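PDB 4ZRX: F5/8 type C domain protein from Bacteroides ovatus, which probably hydrolyses alpha-L-fucosidic bonds to release L-fucose from glycans, working as a TIM-barrel alpha-L-fucosidase. Local coordinates for residues F47-I52 against G294-A299; P72-A77 against R334-E339; K97-F102 against S146-N151; Y283-D288 against Y321-L326. All coordinates share one frame; numbering follows the deposited sequence. Where two conformers were deposited one is given.

Contact 1: residues F47-I52 against G294-A299. With EDO (1,2-ethanediol), chain D.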
# COMPACT_ATOMS: atom_id res chain seq x y z
N PHE A 47 -0.87 -6.62 8.50
CA PHE A 47 -0.20 -7.87 8.11
C PHE A 47 0.98 -8.02 9.07
O PHE A 47 1.67 -7.02 9.39
CB PHE A 47 0.34 -7.75 6.69
CG PHE A 47 -0.01 -8.84 5.71
CD1 PHE A 47 -0.13 -10.16 6.06
CD2 PHE A 47 -0.04 -8.51 4.35
CE1 PHE A 47 -0.40 -11.13 5.06
CE2 PHE A 47 -0.30 -9.44 3.37
CZ PHE A 47 -0.48 -10.77 3.74
N LEU A 48 1.23 -9.26 9.53
CA LEU A 48 2.39 -9.62 10.27
C LEU A 48 3.16 -10.74 9.56
O LEU A 48 2.82 -11.94 9.69
CB LEU A 48 1.99 -10.07 11.67
CG LEU A 48 1.28 -9.06 12.55
CD1 LEU A 48 0.57 -9.74 13.74
CD2 LEU A 48 2.28 -8.02 13.06
N HIS A 49 4.14 -10.38 8.76
CA HIS A 49 5.06 -11.35 8.20
C HIS A 49 6.13 -11.65 9.24
O HIS A 49 6.93 -10.79 9.60
CB HIS A 49 5.69 -10.86 6.91
CG HIS A 49 4.80 -10.96 5.73
ND1 HIS A 49 3.70 -10.17 5.55
CD2 HIS A 49 4.91 -11.71 4.61
CE1 HIS A 49 3.13 -10.48 4.40
NE2 HIS A 49 3.87 -11.39 3.81
N PHE A 50 6.12 -12.91 9.69
CA PHE A 50 6.99 -13.40 10.73
C PHE A 50 7.17 -14.89 10.51
O PHE A 50 6.25 -15.62 10.15
CB PHE A 50 6.36 -13.13 12.09
CG PHE A 50 7.28 -13.46 13.23
CD1 PHE A 50 8.48 -12.78 13.41
CD2 PHE A 50 6.90 -14.42 14.15
CE1 PHE A 50 9.29 -13.06 14.49
CE2 PHE A 50 7.75 -14.75 15.19
CZ PHE A 50 8.93 -14.05 15.39
N GLY A 51 8.39 -15.36 10.64
CA GLY A 51 8.69 -16.78 10.46
C GLY A 51 10.16 -17.06 10.42
O GLY A 51 10.99 -16.28 10.93
N ILE A 52 10.50 -18.19 9.80
CA ILE A 52 11.91 -18.53 9.70
C ILE A 52 12.66 -17.50 8.82
O ILE A 52 13.84 -17.22 9.08
CB ILE A 52 12.04 -19.97 9.23
CG1 ILE A 52 13.42 -20.54 9.61
CG2 ILE A 52 11.72 -20.06 7.79
CD1 ILE A 52 13.34 -21.92 10.13
N GLY A 294 10.84 -4.60 2.20
CA GLY A 294 10.53 -6.01 2.22
C GLY A 294 9.33 -6.31 3.16
O GLY A 294 8.91 -5.46 3.93
N TRP A 295 8.75 -7.49 3.01
CA TRP A 295 7.71 -7.98 3.88
C TRP A 295 8.22 -8.48 5.19
O TRP A 295 7.57 -8.32 6.23
CB TRP A 295 6.89 -9.07 3.16
CG TRP A 295 6.20 -8.60 1.90
CD1 TRP A 295 6.60 -8.81 0.61
CD2 TRP A 295 4.99 -7.88 1.85
NE1 TRP A 295 5.70 -8.23 -0.26
CE2 TRP A 295 4.70 -7.64 0.49
CE3 TRP A 295 4.09 -7.45 2.80
CZ2 TRP A 295 3.52 -6.98 0.08
CZ3 TRP A 295 2.98 -6.75 2.41
CH2 TRP A 295 2.68 -6.55 1.05
N PHE A 296 9.33 -9.23 5.18
CA PHE A 296 9.90 -9.72 6.41
C PHE A 296 10.84 -8.69 6.98
O PHE A 296 11.22 -7.72 6.30
CB PHE A 296 10.58 -11.06 6.21
CG PHE A 296 9.61 -12.19 6.05
CD1 PHE A 296 9.09 -12.50 4.81
CD2 PHE A 296 9.14 -12.89 7.14
CE1 PHE A 296 8.16 -13.54 4.66
CE2 PHE A 296 8.21 -13.89 6.99
CZ PHE A 296 7.73 -14.22 5.78
N TYR A 297 11.13 -8.84 8.26
CA TYR A 297 12.00 -7.90 8.97
C TYR A 297 13.46 -8.03 8.49
O TYR A 297 14.03 -9.14 8.48
CB TYR A 297 11.94 -8.12 10.45
CG TYR A 297 12.87 -7.18 11.13
CD1 TYR A 297 12.47 -5.87 11.46
CD2 TYR A 297 14.16 -7.58 11.41
CE1 TYR A 297 13.37 -4.98 12.03
CE2 TYR A 297 15.08 -6.71 12.04
CZ TYR A 297 14.68 -5.41 12.33
OH TYR A 297 15.56 -4.52 12.93
N HIS A 298 14.06 -6.89 8.13
CA HIS A 298 15.50 -6.84 7.86
C HIS A 298 16.04 -5.68 8.63
O HIS A 298 15.55 -4.57 8.47
CB HIS A 298 15.77 -6.60 6.39
CG HIS A 298 15.12 -7.61 5.54
ND1 HIS A 298 15.64 -8.88 5.37
CD2 HIS A 298 13.96 -7.58 4.86
CE1 HIS A 298 14.79 -9.59 4.63
NE2 HIS A 298 13.77 -8.82 4.30
N ALA A 299 17.06 -5.89 9.43
CA ALA A 299 17.70 -4.76 10.15
C ALA A 299 18.25 -3.69 9.21
O ALA A 299 18.28 -2.50 9.56
CB ALA A 299 18.75 -5.28 11.14
C1 EDO D . 2.49 -11.97 0.86
O1 EDO D . 3.77 -12.44 1.28
C2 EDO D . 2.70 -10.71 0.05
O2 EDO D . 3.62 -10.99 -1.01
O HOH W 1 9.62 -10.60 10.18
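His49 and Trp295 both turn CG beside the backbone N and opposite the carbonyl carbon (chi1 -78° and -61°), which slides the imidazole across the indole. The result is an offset stack, the His49 ring 5.0 Å from the five-membered ring of Trp295 between centroids, with the planes inclined by 29°. Trp295 CB sits over the same imidazole as a CH-pi donor, 3.8 Å from the His49 ring centroid. Phe296 takes His49 differently. His49 CB stands above the middle of its ring, 3.9 Å from the Phe296 centroid, and the imidazole presents its edge to the same benzene face, nearly at right angles, with His49 CD2 3.7 Å from Phe296 CE1. Phe47 completes the aromatic cluster, its CD2 touching Trp295 CZ3 at 4.0 Å, while His49 CE1 rests over the centre of the Phe47 ring.

The two loops follow barrel strands 44-48 and 279-290, and Asn328 at the end of the strand between them ties His49 ND1 to Trp295 O. A water bridges the backbones, donating to His49 O (2.8 Å) and accepting from Tyr297 N. Were Trp295 an alanine, the imidazole would probably tilt more freely, and Glu230 OE1 would be left without its indole N-H.

His49 NE2 is hydrogen-bonded at 2.7 Å to O1 of an ethanediol, probably from the crystallisation liquor, which Glu230 and His98 also hold. Ring packing and bonds at both nitrogens together hold the imidazole, and the diol may mark a pocket, consistent with a sugar site at this mouth of the barrel.

Contact 2: residues P72-A77 against R334-E339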
# COMPACT_ATOMS: atom_id res chain seq x y z
N PRO A 72 13.20 -16.56 18.30
CA PRO A 72 13.03 -15.20 18.81
C PRO A 72 13.46 -15.00 20.23
O PRO A 72 13.17 -15.87 21.08
CB PRO A 72 11.52 -14.97 18.72
CG PRO A 72 10.95 -16.19 18.31
CD PRO A 72 11.93 -17.19 17.92
N SER A 73 14.21 -13.93 20.50
CA SER A 73 14.83 -13.81 21.81
C SER A 73 13.90 -13.38 22.93
O SER A 73 14.19 -13.70 24.08
CB SER A 73 16.05 -12.92 21.75
OG SER A 73 15.74 -11.64 21.24
N GLU A 74 12.83 -12.62 22.63
CA GLU A 74 11.94 -12.16 23.68
C GLU A 74 10.55 -11.86 23.12
O GLU A 74 9.99 -10.78 23.31
CB GLU A 74 12.48 -10.93 24.38
CG GLU A 74 12.91 -9.82 23.45
CD GLU A 74 13.38 -8.56 24.18
OE1 GLU A 74 12.60 -7.98 24.97
OE2 GLU A 74 14.52 -8.15 23.93
N LEU A 75 9.98 -12.87 22.48
CA LEU A 75 8.78 -12.65 21.70
C LEU A 75 7.67 -12.15 22.62
O LEU A 75 7.46 -12.69 23.74
CB LEU A 75 8.35 -13.90 21.00
CG LEU A 75 7.15 -13.76 20.07
CD1 LEU A 75 7.33 -14.58 18.77
CD2 LEU A 75 5.85 -14.13 20.73
N ASP A 76 6.93 -11.13 22.17
CA ASP A 76 5.83 -10.58 22.92
C ASP A 76 4.73 -10.15 21.96
O ASP A 76 4.75 -9.01 21.43
CB ASP A 76 6.35 -9.46 23.77
CG ASP A 76 5.30 -8.86 24.69
OD1 ASP A 76 4.12 -9.26 24.66
OD2 ASP A 76 5.69 -7.92 25.40
N ALA A 77 3.77 -11.05 21.73
CA ALA A 77 2.65 -10.76 20.88
C ALA A 77 1.66 -9.73 21.43
O ALA A 77 0.97 -9.05 20.62
CB ALA A 77 1.91 -12.00 20.50
N ARG A 334 13.90 -10.32 17.78
CA ARG A 334 13.47 -10.37 19.19
C ARG A 334 12.05 -10.91 19.31
O ARG A 334 11.60 -11.28 20.39
CB ARG A 334 13.53 -8.98 19.82
CG ARG A 334 14.90 -8.40 19.78
CD ARG A 334 14.87 -6.97 20.30
NE ARG A 334 14.22 -6.08 19.35
CZ ARG A 334 13.92 -4.80 19.55
NH1 ARG A 334 14.27 -4.16 20.65
NH2 ARG A 334 13.30 -4.13 18.60
N GLY A 335 11.33 -10.96 18.19
CA GLY A 335 9.88 -11.15 18.25
C GLY A 335 9.09 -9.93 18.73
O GLY A 335 8.06 -10.07 19.40
N LEU A 336 9.53 -8.75 18.32
CA LEU A 336 8.93 -7.47 18.69
C LEU A 336 8.77 -6.62 17.43
O LEU A 336 9.54 -6.74 16.48
CB LEU A 336 9.88 -6.72 19.62
CG LEU A 336 10.12 -7.34 21.00
CD1 LEU A 336 11.19 -6.50 21.74
CD2 LEU A 336 8.86 -7.39 21.75
N ILE A 337 7.75 -5.77 17.43
CA ILE A 337 7.71 -4.68 16.43
C ILE A 337 8.80 -3.70 16.80
O ILE A 337 8.94 -3.33 17.96
CB ILE A 337 6.33 -4.00 16.37
CG1 ILE A 337 5.29 -5.03 15.89
CG2 ILE A 337 6.37 -2.83 15.39
CD1 ILE A 337 3.79 -4.46 15.87
N HIS A 338 9.60 -3.35 15.83
CA HIS A 338 10.79 -2.50 16.03
C HIS A 338 10.41 -1.06 16.36
O HIS A 338 9.36 -0.56 15.98
CB HIS A 338 11.62 -2.53 14.77
CG HIS A 338 12.96 -1.90 14.88
ND1 HIS A 338 13.16 -0.57 14.59
CD2 HIS A 338 14.18 -2.40 15.17
CE1 HIS A 338 14.44 -0.26 14.76
NE2 HIS A 338 15.08 -1.36 15.11
N GLU A 339 11.25 -0.40 17.12
CA GLU A 339 11.01 0.95 17.62
C GLU A 339 10.69 1.96 16.54
O GLU A 339 9.85 2.87 16.74
CB GLU A 339 12.30 1.41 18.30
CG GLU A 339 12.60 0.70 19.68
CD GLU A 339 13.32 -0.70 19.57
OE1 GLU A 339 13.66 -1.20 18.47
OE2 GLU A 339 13.58 -1.29 20.66
O HOH W 2 14.87 -5.33 23.42
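Gly335 lies against Leu75 where two loops of the TIM barrel meet, each running into a helix whose N-cap is Asp76 in one case and His338 in the other. The tight part is backbone on backbone. Glu74 N donates to Arg334 O at 2.9 Å and Asp76 N to Gly335 O at 3.2 Å, and Trp80 NE1 binds Gly335 O as well. A beta carbon on Gly335 would collide with Leu75 CA and crowd Pro72 CB; the positive phi (73°) would by itself press one against the preceding carbonyl O.

The outer side is looser and faces solvent. Glu74 puts CG between its backbone N and carbonyl carbon (chi1 51°), laying its chain alongside Arg334, with CG 3.8 Å from Arg334 CB. Their charged ends do not meet directly. The guanidinium instead grips Glu339 end-on with NH1 and NH2 and pairs through NH2 with Asp332, while Leu336 CD1 covers one of its faces. A leucine at Arg334 would probably leave Glu339 and Asp332 without their positive mate and the water on Glu74 without its guanidinium donor. That water bridges the two charged ends, donating to Glu74 OE2 at 2.9 Å and accepting from Arg334 NH1 at 3.1 Å.

Contact 3: residues K97-F102 against S146-N151. With EDO (1,2-ethanediol), chain D.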
# COMPACT_ATOMS: atom_id res chain seq x y z
N LYS A 97 2.06 -19.75 7.95
CA LYS A 97 2.94 -20.52 7.12
C LYS A 97 3.15 -19.75 5.83
O LYS A 97 2.20 -19.43 5.14
CB LYS A 97 2.36 -21.90 6.77
CG LYS A 97 3.39 -22.81 6.06
CD LYS A 97 2.73 -24.10 5.57
CE LYS A 97 1.98 -23.93 4.31
NZ LYS A 97 1.36 -25.17 3.82
N HIS A 98 4.41 -19.40 5.55
CA HIS A 98 4.78 -18.75 4.31
C HIS A 98 5.27 -19.81 3.30
O HIS A 98 5.06 -20.98 3.51
CB HIS A 98 5.76 -17.59 4.57
CG HIS A 98 5.70 -16.52 3.54
ND1 HIS A 98 6.53 -16.48 2.45
CD2 HIS A 98 4.87 -15.46 3.40
CE1 HIS A 98 6.23 -15.45 1.69
NE2 HIS A 98 5.19 -14.83 2.22
N HIS A 99 5.79 -19.37 2.14
CA HIS A 99 6.07 -20.31 1.01
C HIS A 99 7.07 -21.38 1.37
O HIS A 99 7.02 -22.51 0.85
CB HIS A 99 6.58 -19.58 -0.22
CG HIS A 99 5.71 -18.43 -0.66
ND1 HIS A 99 4.33 -18.48 -0.60
CD2 HIS A 99 6.02 -17.24 -1.21
CE1 HIS A 99 3.84 -17.34 -1.06
NE2 HIS A 99 4.84 -16.58 -1.46
N ASP A 100 7.95 -21.02 2.29
CA ASP A 100 8.97 -21.94 2.84
C ASP A 100 8.39 -23.12 3.59
O ASP A 100 9.07 -24.14 3.78
CB ASP A 100 9.92 -21.15 3.73
CG ASP A 100 9.23 -20.49 4.86
OD1 ASP A 100 9.10 -21.20 5.86
OD2 ASP A 100 8.80 -19.32 4.73
N GLY A 101 7.15 -23.03 4.05
CA GLY A 101 6.47 -24.17 4.64
C GLY A 101 6.65 -24.36 6.12
O GLY A 101 6.07 -25.31 6.70
N PHE A 102 7.43 -23.47 6.74
CA PHE A 102 7.64 -23.49 8.18
C PHE A 102 6.42 -23.01 8.97
O PHE A 102 5.99 -21.89 8.81
CB PHE A 102 8.88 -22.67 8.55
CG PHE A 102 9.18 -22.71 10.01
CD1 PHE A 102 9.83 -23.83 10.58
CD2 PHE A 102 8.84 -21.66 10.84
CE1 PHE A 102 10.10 -23.85 11.95
CE2 PHE A 102 9.11 -21.72 12.18
CZ PHE A 102 9.74 -22.80 12.72
N SER A 146 0.08 -20.31 3.38
CA SER A 146 0.55 -20.35 1.97
C SER A 146 0.14 -21.62 1.22
O SER A 146 0.51 -22.74 1.66
CB SER A 146 2.05 -20.16 1.90
OG SER A 146 2.53 -20.25 0.59
N PRO A 147 -0.62 -21.48 0.13
CA PRO A 147 -0.90 -22.67 -0.72
C PRO A 147 0.40 -23.29 -1.22
O PRO A 147 0.59 -24.49 -1.05
CB PRO A 147 -1.78 -22.10 -1.84
CG PRO A 147 -2.43 -20.91 -1.20
CD PRO A 147 -1.41 -20.31 -0.33
N TRP A 148 1.31 -22.48 -1.77
CA TRP A 148 2.61 -22.99 -2.24
C TRP A 148 3.46 -23.35 -0.99
O TRP A 148 3.66 -22.52 -0.10
CB TRP A 148 3.32 -21.92 -3.07
CG TRP A 148 4.67 -22.28 -3.65
CD1 TRP A 148 5.14 -23.52 -4.06
CD2 TRP A 148 5.72 -21.36 -3.91
NE1 TRP A 148 6.42 -23.40 -4.56
CE2 TRP A 148 6.79 -22.10 -4.50
CE3 TRP A 148 5.87 -19.98 -3.73
CZ2 TRP A 148 8.00 -21.48 -4.86
CZ3 TRP A 148 7.04 -19.38 -4.07
CH2 TRP A 148 8.11 -20.14 -4.65
N ASP A 149 3.96 -24.58 -0.95
CA ASP A 149 4.71 -25.05 0.19
C ASP A 149 5.96 -25.73 -0.36
O ASP A 149 5.88 -26.78 -1.00
CB ASP A 149 3.84 -26.02 1.03
CG ASP A 149 4.46 -26.42 2.33
OD1 ASP A 149 5.71 -26.59 2.37
OD2 ASP A 149 3.70 -26.61 3.35
N ARG A 150 7.12 -25.13 -0.11
CA ARG A 150 8.35 -25.60 -0.67
C ARG A 150 9.02 -26.65 0.23
O ARG A 150 10.06 -27.16 -0.15
CB ARG A 150 9.31 -24.42 -0.84
CG ARG A 150 8.73 -23.36 -1.79
CD ARG A 150 9.66 -22.16 -1.87
NE ARG A 150 10.71 -22.38 -2.87
CZ ARG A 150 11.52 -21.41 -3.32
NH1 ARG A 150 11.51 -20.20 -2.83
NH2 ARG A 150 12.38 -21.71 -4.28
N ASN A 151 8.47 -26.93 1.40
CA ASN A 151 9.05 -27.92 2.31
C ASN A 151 8.33 -29.24 2.20
O ASN A 151 8.96 -30.30 2.11
CB ASN A 151 8.99 -27.46 3.73
CG ASN A 151 9.48 -28.52 4.71
OD1 ASN A 151 8.70 -29.35 5.22
ND2 ASN A 151 10.79 -28.54 4.93
C1 EDO D . 2.49 -11.97 0.86
O1 EDO D . 3.77 -12.44 1.28
C2 EDO D . 2.70 -10.71 0.05
O2 EDO D . 3.62 -10.99 -1.01
O HOH W 3 4.51 -27.36 5.79
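The His99 ring is sandwiched, with His98 CE1 over one face and Trp148 CE3 over the other, the latter 3.4 Å from His99 CG, while Ser146 OG lies in plane at its edge. The indole is oblique to the imidazole. Arg150 CG packs over a face of the Trp148 ring, and the Arg150 guanidinium also has Trp148 CZ2 over one face. These loops follow the neighbouring parallel barrel strands 91-97 and 140-145; the first forms a type I beta turn from His98 to Gly101, and Asp100 and Asp149 each close an Asx turn.

Ser146 sets OG opposite its backbone N (chi1 178°), where it accepts from His99 ND1 at 2.8 Å and donates to Trp148 O at 2.6 Å, on a lone pair in the carbonyl plane. This pair of bonds helps to fix the rotation of the imidazole. Trp148 NE1 is taken by Glu190, and Trp60 adds its ring to both aromatics. The backbones join through Ser146 N to Lys97 O (2.9 Å) and Arg150 N to His99 O (2.8 Å).

At the other end of the contact, Lys97 bends at its third torsion (79°) to cross Asp149 at about a right angle. Its NZ makes a salt bridge to Asp149 OD2, 2.8 Å away on the anti side, and also binds Gln168 and Tyr161. Gly101 passes beside this carboxylate, where a beta carbon would strike Asp149 OD1. That OD1 accepts from Asn151 N, whereas OD2 accepts a hydrogen bond from a water that also donates to Gly101 O at 2.7 Å.

Contact 4: residues Y283-D288 against Y321-L326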
# COMPACT_ATOMS: atom_id res chain seq x y z
N TYR A 283 -16.47 -8.53 -5.63
CA TYR A 283 -15.11 -9.08 -5.40
C TYR A 283 -14.25 -7.87 -5.17
O TYR A 283 -13.64 -7.35 -6.08
CB TYR A 283 -14.72 -9.89 -6.61
CG TYR A 283 -13.47 -10.74 -6.54
CD1 TYR A 283 -13.11 -11.43 -5.37
CD2 TYR A 283 -12.71 -10.96 -7.69
CE1 TYR A 283 -11.97 -12.21 -5.30
CE2 TYR A 283 -11.54 -11.77 -7.62
CZ TYR A 283 -11.21 -12.41 -6.44
OH TYR A 283 -10.11 -13.27 -6.40
N PRO A 284 -14.22 -7.39 -3.93
CA PRO A 284 -13.68 -6.09 -3.65
C PRO A 284 -12.20 -6.09 -3.36
O PRO A 284 -11.68 -7.04 -2.84
CB PRO A 284 -14.45 -5.65 -2.41
CG PRO A 284 -14.67 -6.93 -1.66
CD PRO A 284 -15.01 -7.89 -2.77
N SER A 285 -11.58 -4.98 -3.72
CA SER A 285 -10.13 -4.79 -3.71
C SER A 285 -9.52 -4.62 -2.33
O SER A 285 -10.04 -3.84 -1.54
CB SER A 285 -9.84 -3.52 -4.51
OG SER A 285 -8.48 -3.20 -4.48
N GLU A 286 -8.40 -5.31 -2.09
CA GLU A 286 -7.59 -5.14 -0.93
C GLU A 286 -6.20 -4.73 -1.37
O GLU A 286 -5.55 -5.42 -2.18
CB GLU A 286 -7.55 -6.45 -0.15
CG GLU A 286 -6.91 -6.38 1.23
CD GLU A 286 -6.80 -7.79 1.83
OE1 GLU A 286 -6.03 -8.62 1.28
OE2 GLU A 286 -7.51 -8.09 2.81
N VAL A 287 -5.74 -3.60 -0.83
CA VAL A 287 -4.41 -3.06 -1.11
C VAL A 287 -3.46 -3.54 -0.02
O VAL A 287 -3.67 -3.23 1.14
CB VAL A 287 -4.46 -1.53 -1.14
CG1 VAL A 287 -3.02 -0.89 -1.10
CG2 VAL A 287 -5.24 -1.06 -2.31
N ASP A 288 -2.46 -4.35 -0.39
CA ASP A 288 -1.49 -4.86 0.55
C ASP A 288 -0.15 -4.18 0.31
O ASP A 288 0.30 -4.07 -0.83
CB ASP A 288 -1.37 -6.39 0.56
CG ASP A 288 -0.90 -7.00 -0.75
OD1 ASP A 288 -1.20 -6.49 -1.84
OD2 ASP A 288 -0.23 -8.08 -0.67
N TYR A 321 -9.67 5.23 -2.03
CA TYR A 321 -9.93 4.74 -3.36
C TYR A 321 -10.77 3.45 -3.30
O TYR A 321 -10.66 2.59 -4.19
CB TYR A 321 -8.63 4.45 -4.10
CG TYR A 321 -7.85 5.63 -4.68
CD1 TYR A 321 -8.23 6.96 -4.53
CD2 TYR A 321 -6.72 5.35 -5.48
CE1 TYR A 321 -7.47 7.99 -5.10
CE2 TYR A 321 -5.96 6.38 -6.05
CZ TYR A 321 -6.34 7.67 -5.84
OH TYR A 321 -5.61 8.73 -6.36
N ASN A 322 -11.62 3.31 -2.30
CA ASN A 322 -12.57 2.20 -2.27
C ASN A 322 -11.87 0.83 -2.15
O ASN A 322 -12.36 -0.14 -2.75
CB ASN A 322 -13.50 2.29 -3.48
CG ASN A 322 -14.71 1.37 -3.40
OD1 ASN A 322 -15.21 1.03 -2.33
ND2 ASN A 322 -15.16 0.93 -4.56
N SER A 323 -10.76 0.79 -1.44
CA SER A 323 -10.07 -0.46 -1.08
C SER A 323 -9.93 -0.50 0.44
O SER A 323 -9.89 0.50 1.13
CB SER A 323 -8.68 -0.58 -1.70
OG SER A 323 -8.78 -0.89 -3.12
N VAL A 324 -9.74 -1.70 0.94
CA VAL A 324 -9.20 -1.89 2.30
C VAL A 324 -7.69 -1.79 2.24
O VAL A 324 -7.07 -2.31 1.28
CB VAL A 324 -9.63 -3.29 2.86
CG1 VAL A 324 -8.84 -3.71 4.08
CG2 VAL A 324 -11.14 -3.28 3.22
N LEU A 325 -7.06 -1.17 3.24
CA LEU A 325 -5.62 -1.12 3.31
C LEU A 325 -5.11 -2.17 4.33
O LEU A 325 -5.42 -2.06 5.52
CB LEU A 325 -5.13 0.25 3.70
CG LEU A 325 -3.67 0.42 3.97
CD1 LEU A 325 -2.83 0.02 2.76
CD2 LEU A 325 -3.34 1.83 4.42
N LEU A 326 -4.28 -3.09 3.83
CA LEU A 326 -3.66 -4.11 4.64
C LEU A 326 -2.16 -3.80 4.67
O LEU A 326 -1.44 -4.03 3.66
CB LEU A 326 -3.90 -5.48 4.02
CG LEU A 326 -3.13 -6.68 4.55
CD1 LEU A 326 -3.42 -6.82 6.05
CD2 LEU A 326 -3.60 -7.91 3.74
O HOH W 4 -12.61 -2.73 -1.64
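Glu286, Val287 and Asp288 pair with Val324, Leu325 and Leu326 in parallel register, the strand axes 4.7 Å apart at closest and inclined by 30°, with bonds from Val324 N to Ser285 O (3.3 Å), Val287 N to Val324 O (2.8 Å) and Leu326 N to Val287 O (2.8 Å). The first of these is longer than the other two. This is the beta-alpha-beta unit of the TIM barrel in which helix 308-316 connects strands 279-290 and 324-328.

On the face carrying Glu286 and Leu326, the carboxylate end of Glu286 comes obliquely against the isobutyl group, OE1 lying 3.5 Å from Leu326 CD2. Asp288 packs only its CB near that methyl, its carboxylate turning off to Trp226. On the other face Val287 spreads its two methyls: CG1 touches Leu325 CD1 at 4.0 Å, and CG2 meets Ser323 CB at 3.5 Å. Ser285 OG donates to Ser323 OG in one of two deposited conformers, so this bond is doubtful as a lasting link. A water joins Ser285 O to Asn322 O just before the paired residues begin.

Trp183 on strand 181-184 also touches Leu326, which places this face inside the barrel. The face is thus apolar at Leu326 yet carries the Glu286 carboxylate, whose OE1 is satisfied by the indole N-H of Trp183 and whose OE2 comes close to Glu181 OE2.

In the fold
All four contacts belong to one TIM barrel. Contact 4 is barrel wall, held by a regular backbone ladder; contacts 1, 2 and 3 join the loops that leave its strands. Contacts 1 and 4 share a sheet, Phe47 touching Leu326 and Trp295 meeting Asp288. Contacts 1 and 3 are likewise buried and share one ethanediol, both bonding its O1, but contact 1 relies on rings and a water, whereas contact 3 adds a salt bridge and backbone and side-chain hydrogen bonds to its ring packing. Contact 2 is the most exposed, its centre about 28 Å from that of contact 4, and puts its charges outward. Phe50 packs on Leu75, joining contact 2 to contact 1.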